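Local coordinates for protein HemO (Neisseria meningitidis, PDB 1J77) that binds heme and probably catalyses its oxidative ring opening, as a bacterial heme oxygenase of the all-helical family, at residues Glu40-Phe45 with His137-Leu142; Lys47-Phe52 with Ala182-Val187; His53-His58 with Lys97-Glu102. One frame throughout, in Å; residues are numbered along the deposited sequence.

In the fold
All three contacts spread out from one helix, 39-60: contact 1 uses its start, contact 2 its middle and contact 3 the turns that follow. Contact 2 is the one at the heme pocket, with Phe52 and Tyr184 both against the porphyrin. The centre of contact 1 lies 14 Å from that of contact 2, yet the two touch: His141 NE2 and Gln49 OE1 are 3.0 Å apart, a probable hydrogen bond, and Phe45 CE1 comes 3.7 Å from Tyr184 OH. Contact 3, centred 10 Å from contact 2 on its outer side, joins it through Phe183, whose CZ is 3.3 Å from Pro100 CD. Contacts 1 and 3 do not touch; their centres are 20 Å apart.

Contact 1: Glu40-Phe45 with His137-Leu142; sequences ENYIKF and HGARHL
The ring of Tyr42 presents its edge to the loop His137-Leu142, with the carbonyl oxygen of Gly138 lying close to the ring plane. A stack with the ring of Tyr133 adds a flat partner to the same tyrosine. On the loop, the imidazole of His141 carries CG of its own neighbour Leu142 over one face, 3.5 Å above the plane and displaced to the rim, while CE2 of Phe45 stands at the imidazole edge, 4.2 Å from NE2.

One hydrogen bond joins the segments: Tyr42 OH donates to Gly138 O over 2.7 Å. The C=O...donor angle is 132° and the hydroxyl stands 38° out of the carbonyl plane, so the bond is short without being aimed at a lone pair. With CG anti to the backbone nitrogen (chi1 -172°), the Tyr42 ring is carried toward the loop and sets its hydroxyl among loop atoms: Ala139 CB lies 3.8 Å from OH and Leu142 CD1 lies 4.0 Å from it.

His141 is fixed from both ends of its ring. Asp84 OD2 accepts a bond at ND1, the same carboxylate taking Arg140 N on its other oxygen, and Gln49 OE1 meets NE2 in a probable hydrogen bond; two acceptors round one imidazole are consistent with some protonated character. Asp87 holds Gly138 N and makes a salt bridge to Arg140 NE.

The contact thus ties the beginning of helix 39-60 to the irregular connection between helices 122-129 and 149-162, a buried helix-to-loop junction within the all-helical heme oxygenase fold, where the side chain of Phe45 is about 6 Å, nearest atoms, from the bound heme.

Contact 2: Lys47-Phe52 with Ala182-Val187; sequences KLQSVF and AFYKVV. With HEM (protoporphyrin IX containing Fe), chain B.
The Gln49 amide lies at the edge of the Tyr184 ring, with its OE1 hydrogen-bonded to His141 NE2. Its own NE2 is only 2.7 Å from Tyr184 OH, but the angle is too poor for a hydrogen bond. Leu48 CD2 approaches the same hydroxyl oxygen at 3.3 Å. Leu48 also sends CD1 over the centre of the Tyr184 ring, a CH-pi contact 3.9 Å from the centroid.

On the opposite face of that ring lies the heme methyl CMC, 3.4 Å from Tyr184 CZ. CG of Tyr184, anti to the backbone nitrogen (chi1 -166°), swings the ring into this place between leucine and porphyrin. The helical segments 47-52 and 182-187 run roughly antiparallel (141° between their N-to-C directions), their axes 9.8 Å apart at closest approach, and through Phe52 and Tyr184 supply part of the heme pocket wall of this helical fold; a water sits on the iron at 1.9 Å.

Phe52 and Tyr184 make an edge-to-face pair: the tyrosine edge meets the phenylalanine face, planes at 77° and centroids 5.5 Å apart. The heme vinyl carbon CBC rests over a face of Phe52. Farther from the heme, Val51 CG1 packs against Phe183 CZ and Val187 CG2, and Leu48 CD1 reaches Val187 CG1 at 3.6 Å.

Contact 3: His53-His58 with Lys97-Glu102; sequences HKAVDH and KELPYE
His58 and Tyr101 stack face to face where helix 39-60 meets the extended connection leading into helix 104-119, a surface junction of the helical heme oxygenase fold. The ring planes are 10° apart and the centroids 3.8 Å. The overlap is slightly offset: Tyr101 CD1 sits over the centre of the imidazole, and His58 CD2 over the centre of the phenol ring. The closest atoms are His58 CG and Tyr101 CE1, at 3.4 Å. What brings the imidazole here is its first torsion, chi1 70°, which places CG between the backbone nitrogen and the carbonyl carbon.

Hydrogen bonding fixes the rotation of the same ring. NE2 of His58 donates to Glu102 O over 2.8 Å with an N-H...acceptor angle of 153°; the nitrogen lies in the carbonyl plane on a lone pair, and the oxygen in turn lies close to the imidazole plane. The histidine is therefore held by a face and by an edge at once.

A second polar link runs through a water near the plane of the imidazole, at its edge. Water 2 donates to Ala55 O at 2.9 Å and accepts from Glu102 N at 3.0 Å, so that both backbone groups of Glu102 are tied to the helix, one directly and one by way of the solvent molecule. The backbones come nearest at Ala55 and Pro100, their CA atoms 5.9 Å apart, and Trp110 of helix 104-119 backs both Pro100 and Glu102.

Apolar packing completes the joint. Leu99 points its CD1 at the helix surface, 4.3 Å from Ala55 CB. Lys54, its CG anti to the backbone nitrogen, crosses Leu99 at about a right angle, with Lys54 CG 3.6 Å from Leu99 CD1.

Contact 1: Glu40-Phe45 with His137-Leu142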
loop_
_atom_site.group_PDB
_atom_site.type_symbol
_atom_site.label_atom_id
_atom_site.label_comp_id
_atom_site.label_asym_id
_atom_site.label_seq_id
_atom_site.Cartn_x
_atom_site.Cartn_y
_atom_site.Cartn_z
ATOM N N GLU A 40 14.705 15.168 1.959
ATOM C CA GLU A 40 13.789 15.759 1.003
ATOM C C GLU A 40 13.070 14.676 0.176
ATOM O O GLU A 40 11.858 14.670 0.040
ATOM C CB GLU A 40 14.552 16.702 0.079
ATOM C CG GLU A 40 13.723 17.264 -1.056
ATOM C CD GLU A 40 14.511 18.091 -2.061
ATOM O OE1 GLU A 40 15.762 18.268 -1.904
ATOM O OE2 GLU A 40 13.866 18.574 -3.023
ATOM N N ASN A 41 13.829 13.739 -0.357
ATOM C CA ASN A 41 13.198 12.646 -1.082
ATOM C C ASN A 41 12.365 11.718 -0.167
ATOM O O ASN A 41 11.347 11.165 -0.636
ATOM C CB ASN A 41 14.228 11.875 -1.905
ATOM C CG ASN A 41 14.389 12.441 -3.284
ATOM O OD1 ASN A 41 14.144 13.623 -3.540
ATOM N ND2 ASN A 41 14.737 11.563 -4.221
ATOM N N TYR A 42 12.774 11.516 1.075
ATOM C CA TYR A 42 12.001 10.655 1.992
ATOM C C TYR A 42 10.667 11.320 2.256
ATOM O O TYR A 42 9.627 10.622 2.395
ATOM C CB TYR A 42 12.717 10.366 3.325
ATOM C CG TYR A 42 12.022 9.334 4.173
ATOM C CD1 TYR A 42 11.936 8.011 3.778
ATOM C CD2 TYR A 42 11.428 9.674 5.400
ATOM C CE1 TYR A 42 11.321 7.055 4.566
ATOM C CE2 TYR A 42 10.839 8.741 6.176
ATOM C CZ TYR A 42 10.758 7.440 5.773
ATOM O OH TYR A 42 10.095 6.520 6.526
ATOM N N ILE A 43 10.650 12.644 2.317
ATOM C CA ILE A 43 9.385 13.353 2.543
ATOM C C ILE A 43 8.482 13.158 1.329
ATOM O O ILE A 43 7.266 12.964 1.471
ATOM C CB ILE A 43 9.648 14.846 2.899
ATOM C CG1 ILE A 43 10.096 14.935 4.356
ATOM C CG2 ILE A 43 8.425 15.643 2.648
ATOM C CD1 ILE A 43 10.713 16.269 4.771
ATOM N N LYS A 44 9.052 13.153 0.143
ATOM C CA LYS A 44 8.268 12.868 -1.060
ATOM C C LYS A 44 7.637 11.484 -0.977
ATOM O O LYS A 44 6.462 11.290 -1.359
ATOM C CB LYS A 44 9.164 12.957 -2.284
ATOM C CG LYS A 44 10.193 14.128 -2.214
ATOM C CD LYS A 44 10.976 14.235 -3.527
ATOM C CE LYS A 44 11.814 15.466 -3.624
ATOM N NZ LYS A 44 11.955 15.823 -5.046
ATOM N N PHE A 45 8.382 10.545 -0.466
ATOM C CA PHE A 45 7.915 9.198 -0.288
ATOM C C PHE A 45 6.781 9.179 0.726
ATOM O O PHE A 45 5.782 8.514 0.538
ATOM C CB PHE A 45 9.051 8.286 0.148
ATOM C CG PHE A 45 8.645 6.900 0.374
ATOM C CD1 PHE A 45 8.237 6.148 -0.699
ATOM C CD2 PHE A 45 8.634 6.335 1.649
ATOM C CE1 PHE A 45 7.789 4.873 -0.515
ATOM C CE2 PHE A 45 8.204 5.032 1.827
ATOM C CZ PHE A 45 7.826 4.306 0.734
ATOM N N HIS A 137 9.894 6.933 15.169
ATOM C CA HIS A 137 10.198 8.250 14.612
ATOM C C HIS A 137 10.488 8.130 13.121
ATOM O O HIS A 137 11.451 7.475 12.749
ATOM C CB HIS A 137 11.433 8.805 15.325
ATOM C CG HIS A 137 11.837 10.164 14.865
ATOM N ND1 HIS A 137 11.140 11.304 15.202
ATOM C CD2 HIS A 137 12.865 10.566 14.080
ATOM C CE1 HIS A 137 11.728 12.351 14.647
ATOM N NE2 HIS A 137 12.771 11.930 13.958
ATOM N N GLY A 138 9.634 8.714 12.282
ATOM C CA GLY A 138 9.840 8.702 10.826
ATOM C C GLY A 138 9.476 7.467 10.029
ATOM O O GLY A 138 9.133 7.599 8.858
ATOM N N ALA A 139 9.504 6.289 10.636
ATOM C CA ALA A 139 9.179 5.030 9.922
ATOM C C ALA A 139 8.143 4.151 10.663
ATOM O O ALA A 139 8.136 2.923 10.582
ATOM C CB ALA A 139 10.467 4.246 9.599
ATOM N N ARG A 140 7.301 4.813 11.442
ATOM C CA ARG A 140 6.217 4.142 12.174
ATOM C C ARG A 140 5.327 3.308 11.245
ATOM O O ARG A 140 4.945 2.164 11.576
ATOM C CB ARG A 140 5.407 5.249 12.875
ATOM C CG ARG A 140 6.223 6.296 13.768
ATOM C CD ARG A 140 5.430 7.571 14.068
ATOM N NE ARG A 140 6.097 8.540 14.930
ATOM C CZ ARG A 140 6.062 8.552 16.267
ATOM N NH1 ARG A 140 5.422 7.633 16.944
ATOM N NH2 ARG A 140 6.669 9.498 16.946
ATOM N N HIS A 141 5.003 3.871 10.078
ATOM C CA HIS A 141 4.108 3.192 9.116
ATOM C C HIS A 141 4.687 1.955 8.458
ATOM O O HIS A 141 3.934 1.101 7.955
ATOM C CB HIS A 141 3.577 4.169 8.068
ATOM C CG HIS A 141 4.487 4.387 6.906
ATOM N ND1 HIS A 141 5.482 5.334 6.900
ATOM C CD2 HIS A 141 4.498 3.809 5.683
ATOM C CE1 HIS A 141 6.083 5.318 5.714
ATOM N NE2 HIS A 141 5.512 4.392 4.969
ATOM N N LEU A 142 6.011 1.803 8.567
ATOM C CA LEU A 142 6.728 0.674 7.978
ATOM C C LEU A 142 7.095 -0.401 8.968
ATOM O O LEU A 142 7.512 -1.487 8.587
ATOM C CB LEU A 142 8.020 1.170 7.302
ATOM C CG LEU A 142 7.899 2.111 6.095
ATOM C CD1 LEU A 142 9.264 2.713 5.638
ATOM C CD2 LEU A 142 7.241 1.438 4.935
#

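Contact 2: Lys47-Phe52 with Ala182-Val187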
loop_
_atom_site.group_PDB
_atom_site.type_symbol
_atom_site.label_atom_id
_atom_site.label_comp_id
_atom_site.label_asym_id
_atom_site.label_seq_id
_atom_site.Cartn_x
_atom_site.Cartn_y
_atom_site.Cartn_z
ATOM N N LYS A 47 4.778 11.569 1.479
ATOM C CA LYS A 47 3.611 12.231 0.856
ATOM C C LYS A 47 2.834 11.224 -0.021
ATOM O O LYS A 47 1.601 11.088 0.091
ATOM C CB LYS A 47 3.984 13.543 0.124
ATOM C CG LYS A 47 4.367 14.623 1.070
ATOM C CD LYS A 47 4.951 15.756 0.329
ATOM C CE LYS A 47 5.383 16.861 1.316
ATOM N NZ LYS A 47 5.858 18.059 0.556
ATOM N N LEU A 48 3.552 10.482 -0.842
ATOM C CA LEU A 48 2.984 9.454 -1.674
ATOM C C LEU A 48 2.259 8.398 -0.811
ATOM O O LEU A 48 1.094 8.066 -1.089
ATOM C CB LEU A 48 4.075 8.837 -2.550
ATOM C CG LEU A 48 3.882 7.379 -2.981
ATOM C CD1 LEU A 48 2.744 7.330 -3.958
ATOM C CD2 LEU A 48 5.229 6.861 -3.577
ATOM N N GLN A 49 2.932 7.912 0.234
ATOM C CA GLN A 49 2.350 6.941 1.136
ATOM C C GLN A 49 1.083 7.527 1.787
ATOM O O GLN A 49 0.088 6.811 1.969
ATOM C CB GLN A 49 3.369 6.513 2.220
ATOM C CG GLN A 49 4.599 5.764 1.721
ATOM C CD GLN A 49 4.304 4.315 1.474
ATOM O OE1 GLN A 49 4.655 3.437 2.288
ATOM N NE2 GLN A 49 3.665 4.027 0.338
ATOM N N SER A 50 1.115 8.805 2.147
ATOM C CA SER A 50 -0.076 9.461 2.769
ATOM C C SER A 50 -1.305 9.412 1.891
ATOM O O SER A 50 -2.428 9.096 2.366
ATOM C CB SER A 50 0.199 10.945 3.122
ATOM O OG SER A 50 -0.964 11.508 3.720
ATOM N N VAL A 51 -1.138 9.696 0.624
ATOM C CA VAL A 51 -2.236 9.731 -0.314
ATOM C C VAL A 51 -2.799 8.345 -0.505
ATOM O O VAL A 51 -4.036 8.129 -0.500
ATOM C CB VAL A 51 -1.818 10.327 -1.687
ATOM C CG1 VAL A 51 -2.934 10.259 -2.716
ATOM C CG2 VAL A 51 -1.384 11.735 -1.501
ATOM N N PHE A 52 -1.924 7.385 -0.722
ATOM C CA PHE A 52 -2.401 6.018 -0.902
ATOM C C PHE A 52 -3.179 5.521 0.322
ATOM O O PHE A 52 -4.256 4.904 0.206
ATOM C CB PHE A 52 -1.265 5.051 -1.244
ATOM C CG PHE A 52 -1.760 3.643 -1.464
ATOM C CD1 PHE A 52 -2.407 3.297 -2.641
ATOM C CD2 PHE A 52 -1.582 2.696 -0.514
ATOM C CE1 PHE A 52 -2.886 1.999 -2.829
ATOM C CE2 PHE A 52 -2.060 1.405 -0.731
ATOM C CZ PHE A 52 -2.686 1.101 -1.859
ATOM N N ALA A 182 -2.094 0.845 -10.053
ATOM C CA ALA A 182 -1.931 1.894 -11.042
ATOM C C ALA A 182 -2.030 3.267 -10.437
ATOM O O ALA A 182 -1.279 4.155 -10.784
ATOM C CB ALA A 182 -2.931 1.755 -12.127
ATOM N N PHE A 183 -2.980 3.452 -9.521
ATOM C CA PHE A 183 -3.118 4.708 -8.806
ATOM C C PHE A 183 -1.854 5.040 -7.989
ATOM O O PHE A 183 -1.405 6.176 -8.000
ATOM C CB PHE A 183 -4.366 4.684 -7.918
ATOM C CG PHE A 183 -4.550 5.933 -7.065
ATOM C CD1 PHE A 183 -4.823 7.155 -7.663
ATOM C CD2 PHE A 183 -4.345 5.907 -5.699
ATOM C CE1 PHE A 183 -4.983 8.253 -6.923
ATOM C CE2 PHE A 183 -4.518 7.057 -4.944
ATOM C CZ PHE A 183 -4.822 8.221 -5.584
ATOM N N TYR A 184 -1.285 4.067 -7.300
ATOM C CA TYR A 184 -0.036 4.287 -6.603
ATOM C C TYR A 184 1.021 4.899 -7.498
ATOM O O TYR A 184 1.663 5.872 -7.099
ATOM C CB TYR A 184 0.489 3.022 -5.963
ATOM C CG TYR A 184 1.603 3.242 -4.938
ATOM C CD1 TYR A 184 1.356 3.460 -3.606
ATOM C CD2 TYR A 184 2.923 3.254 -5.312
ATOM C CE1 TYR A 184 2.367 3.680 -2.689
ATOM C CE2 TYR A 184 3.934 3.463 -4.403
ATOM C CZ TYR A 184 3.673 3.631 -3.104
ATOM O OH TYR A 184 4.679 3.877 -2.212
ATOM N N LYS A 185 1.163 4.382 -8.709
ATOM C CA LYS A 185 2.159 4.947 -9.606
ATOM C C LYS A 185 1.758 6.330 -10.128
ATOM O O LYS A 185 2.628 7.159 -10.333
ATOM C CB LYS A 185 2.424 4.015 -10.773
ATOM C CG LYS A 185 3.057 2.680 -10.358
ATOM C CD LYS A 185 3.651 1.831 -11.504
ATOM C CE LYS A 185 2.604 1.179 -12.319
ATOM N NZ LYS A 185 3.188 0.424 -13.494
ATOM N N VAL A 186 0.480 6.583 -10.386
ATOM C CA VAL A 186 0.050 7.938 -10.783
ATOM C C VAL A 186 0.481 8.933 -9.696
ATOM O O VAL A 186 1.090 9.994 -10.010
ATOM C CB VAL A 186 -1.491 8.034 -10.979
ATOM C CG1 VAL A 186 -1.955 9.503 -11.014
ATOM C CG2 VAL A 186 -1.926 7.248 -12.192
ATOM N N VAL A 187 0.215 8.633 -8.439
ATOM C CA VAL A 187 0.594 9.497 -7.339
ATOM C C VAL A 187 2.128 9.681 -7.237
ATOM O O VAL A 187 2.619 10.798 -7.017
ATOM C CB VAL A 187 -0.018 9.029 -5.997
ATOM C CG1 VAL A 187 0.447 9.899 -4.877
ATOM C CG2 VAL A 187 -1.534 8.999 -6.114
HETATM C CHA HEM B . 4.453 -8.389 -1.197
HETATM C CHB HEM B . 8.607 -5.974 -1.795
HETATM C CHC HEM B . 6.090 -1.856 -2.505
HETATM C CHD HEM B . 1.931 -4.397 -2.383
HETATM C C1A HEM B . 5.789 -8.071 -1.202
HETATM C C2A HEM B . 6.901 -8.965 -0.804
HETATM C C3A HEM B . 8.024 -8.273 -0.981
HETATM C C4A HEM B . 7.701 -6.950 -1.496
HETATM C CMA HEM B . 9.456 -8.792 -0.698
HETATM C CAA HEM B . 6.841 -10.407 -0.221
HETATM C CBA HEM B . 6.893 -10.316 1.304
HETATM C CGA HEM B . 6.691 -11.668 1.962
HETATM O O1A HEM B . 6.151 -12.590 1.282
HETATM O O2A HEM B . 7.094 -11.808 3.156
HETATM C C1B HEM B . 8.304 -4.642 -2.034
HETATM C C2B HEM B . 9.270 -3.591 -2.193
HETATM C C3B HEM B . 8.581 -2.437 -2.427
HETATM C C4B HEM B . 7.157 -2.754 -2.340
HETATM C CMB HEM B . 10.794 -3.860 -2.101
HETATM C CAB HEM B . 9.139 -1.024 -2.611
HETATM C CBB HEM B . 10.292 -0.809 -3.236
HETATM C C1C HEM B . 4.762 -2.186 -2.474
HETATM C C2C HEM B . 3.645 -1.245 -2.550
HETATM C C3C HEM B . 2.510 -1.961 -2.578
HETATM C C4C HEM B . 2.824 -3.353 -2.408
HETATM C CMC HEM B . 3.821 0.270 -2.724
HETATM C CAC HEM B . 1.075 -1.462 -2.681
HETATM C CBC HEM B . 0.834 -0.244 -3.157
HETATM C C1D HEM B . 2.268 -5.676 -2.067
HETATM C C2D HEM B . 1.285 -6.722 -1.951
HETATM C C3D HEM B . 2.046 -7.963 -1.609
HETATM C C4D HEM B . 3.422 -7.535 -1.534
HETATM C CMD HEM B . -0.222 -6.561 -2.162
HETATM C CAD HEM B . 1.509 -9.362 -1.306
HETATM C CBD HEM B . 1.816 -10.353 -2.389
HETATM C CGD HEM B . 1.110 -11.619 -1.960
HETATM O O1D HEM B . -0.091 -11.759 -2.297
HETATM O O2D HEM B . 1.769 -12.510 -1.339
HETATM N NA HEM B . 6.323 -6.868 -1.597
HETATM N NB HEM B . 7.033 -4.106 -2.170
HETATM N NC HEM B . 4.209 -3.429 -2.373
HETATM N ND HEM B . 3.557 -6.170 -1.821
HETATM FE FE HEM B . 5.281 -5.184 -2.094
HETATM O O HOH W 1 5.135 -4.760 -0.194
#

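Contact 3: His53-His58 with Lys97-Glu102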
loop_
_atom_site.group_PDB
_atom_site.type_symbol
_atom_site.label_atom_id
_atom_site.label_comp_id
_atom_site.label_asym_id
_atom_site.label_seq_id
_atom_site.Cartn_x
_atom_site.Cartn_y
_atom_site.Cartn_z
ATOM N N HIS A 53 -2.611 5.712 1.498
ATOM C CA HIS A 53 -3.278 5.211 2.709
ATOM C C HIS A 53 -4.547 6.009 3.020
ATOM O O HIS A 53 -5.514 5.455 3.526
ATOM C CB HIS A 53 -2.284 5.160 3.867
ATOM C CG HIS A 53 -1.429 3.945 3.787
ATOM N ND1 HIS A 53 -0.140 3.918 3.268
ATOM C CD2 HIS A 53 -1.756 2.662 4.042
ATOM C CE1 HIS A 53 0.308 2.676 3.298
ATOM N NE2 HIS A 53 -0.657 1.894 3.748
ATOM N N LYS A 54 -4.600 7.282 2.690
ATOM C CA LYS A 54 -5.876 7.990 2.818
ATOM C C LYS A 54 -6.953 7.379 1.915
ATOM O O LYS A 54 -8.114 7.215 2.315
ATOM C CB LYS A 54 -5.689 9.483 2.522
ATOM C CG LYS A 54 -7.002 10.302 2.455
ATOM C CD LYS A 54 -7.753 10.341 3.716
ATOM C CE LYS A 54 -9.107 11.085 3.539
ATOM N NZ LYS A 54 -9.666 11.477 4.856
ATOM N N ALA A 55 -6.597 7.061 0.690
ATOM C CA ALA A 55 -7.487 6.522 -0.310
ATOM C C ALA A 55 -8.135 5.201 0.097
ATOM O O ALA A 55 -9.145 4.818 -0.507
ATOM C CB ALA A 55 -6.751 6.347 -1.640
ATOM N N VAL A 56 -7.506 4.473 1.012
ATOM C CA VAL A 56 -8.088 3.214 1.433
ATOM C C VAL A 56 -8.693 3.265 2.809
ATOM O O VAL A 56 -9.238 2.267 3.284
ATOM C CB VAL A 56 -7.102 2.029 1.328
ATOM C CG1 VAL A 56 -6.683 1.735 -0.123
ATOM C CG2 VAL A 56 -5.903 2.207 2.273
ATOM N N ASP A 57 -8.671 4.428 3.440
ATOM C CA ASP A 57 -9.119 4.608 4.809
ATOM C C ASP A 57 -10.562 4.189 5.047
ATOM O O ASP A 57 -10.838 3.552 6.032
ATOM C CB ASP A 57 -8.890 6.049 5.267
ATOM C CG ASP A 57 -8.846 6.141 6.749
ATOM O OD1 ASP A 57 -9.673 6.886 7.353
ATOM O OD2 ASP A 57 -8.039 5.419 7.370
ATOM N N HIS A 58 -11.422 4.560 4.112
ATOM C CA HIS A 58 -12.860 4.250 4.222
ATOM C C HIS A 58 -13.118 2.746 4.005
ATOM O O HIS A 58 -14.183 2.206 4.413
ATOM C CB HIS A 58 -13.636 5.088 3.204
ATOM C CG HIS A 58 -13.408 4.681 1.778
ATOM N ND1 HIS A 58 -12.173 4.800 1.161
ATOM C CD2 HIS A 58 -14.218 4.078 0.868
ATOM C CE1 HIS A 58 -12.257 4.334 -0.078
ATOM N NE2 HIS A 58 -13.477 3.864 -0.275
ATOM N N LYS A 97 -5.409 16.281 -6.360
ATOM C CA LYS A 97 -6.524 15.822 -7.179
ATOM C C LYS A 97 -7.512 15.027 -6.333
ATOM O O LYS A 97 -7.235 14.695 -5.172
ATOM C CB LYS A 97 -6.013 14.987 -8.357
ATOM C CG LYS A 97 -4.616 15.396 -8.852
ATOM C CD LYS A 97 -4.622 15.779 -10.328
ATOM C CE LYS A 97 -3.407 16.624 -10.690
ATOM N NZ LYS A 97 -3.152 16.650 -12.182
ATOM N N GLU A 98 -8.673 14.754 -6.912
ATOM C CA GLU A 98 -9.687 13.984 -6.247
ATOM C C GLU A 98 -9.185 12.592 -5.995
ATOM O O GLU A 98 -8.592 11.975 -6.852
ATOM C CB GLU A 98 -10.926 13.869 -7.094
ATOM C CG GLU A 98 -12.170 13.782 -6.247
ATOM C CD GLU A 98 -13.354 13.320 -7.039
ATOM O OE1 GLU A 98 -14.095 14.187 -7.544
ATOM O OE2 GLU A 98 -13.515 12.089 -7.171
ATOM N N LEU A 99 -9.465 12.085 -4.816
ATOM C CA LEU A 99 -9.008 10.769 -4.449
ATOM C C LEU A 99 -10.043 9.709 -4.768
ATOM O O LEU A 99 -11.243 9.920 -4.609
ATOM C CB LEU A 99 -8.720 10.732 -2.963
ATOM C CG LEU A 99 -7.297 11.088 -2.542
ATOM C CD1 LEU A 99 -7.030 10.576 -1.174
ATOM C CD2 LEU A 99 -6.352 10.451 -3.482
ATOM N N PRO A 100 -9.586 8.544 -5.196
ATOM C CA PRO A 100 -10.446 7.369 -5.401
ATOM C C PRO A 100 -11.153 7.027 -4.120
ATOM O O PRO A 100 -10.571 7.191 -3.031
ATOM C CB PRO A 100 -9.447 6.263 -5.762
ATOM C CG PRO A 100 -8.218 6.993 -6.224
ATOM C CD PRO A 100 -8.170 8.279 -5.530
ATOM N N TYR A 101 -12.389 6.531 -4.213
ATOM C CA TYR A 101 -13.159 6.153 -3.050
ATOM C C TYR A 101 -13.926 4.939 -3.532
ATOM O O TYR A 101 -15.144 4.972 -3.769
ATOM C CB TYR A 101 -14.077 7.323 -2.666
ATOM C CG TYR A 101 -14.735 7.278 -1.320
ATOM C CD1 TYR A 101 -14.092 7.759 -0.168
ATOM C CD2 TYR A 101 -16.032 6.837 -1.169
ATOM C CE1 TYR A 101 -14.716 7.756 1.064
ATOM C CE2 TYR A 101 -16.639 6.842 0.028
ATOM C CZ TYR A 101 -16.005 7.313 1.171
ATOM O OH TYR A 101 -16.691 7.360 2.374
ATOM N N GLU A 102 -13.211 3.820 -3.592
ATOM C CA GLU A 102 -13.741 2.640 -4.233
ATOM C C GLU A 102 -14.701 1.896 -3.306
ATOM O O GLU A 102 -14.656 2.011 -2.064
ATOM C CB GLU A 102 -12.591 1.727 -4.701
ATOM C CG GLU A 102 -13.051 0.622 -5.649
ATOM C CD GLU A 102 -13.867 1.102 -6.822
ATOM O OE1 GLU A 102 -13.208 1.463 -7.845
ATOM O OE2 GLU A 102 -15.168 1.098 -6.724
HETATM O O HOH W 2 -10.265 3.797 -2.979
#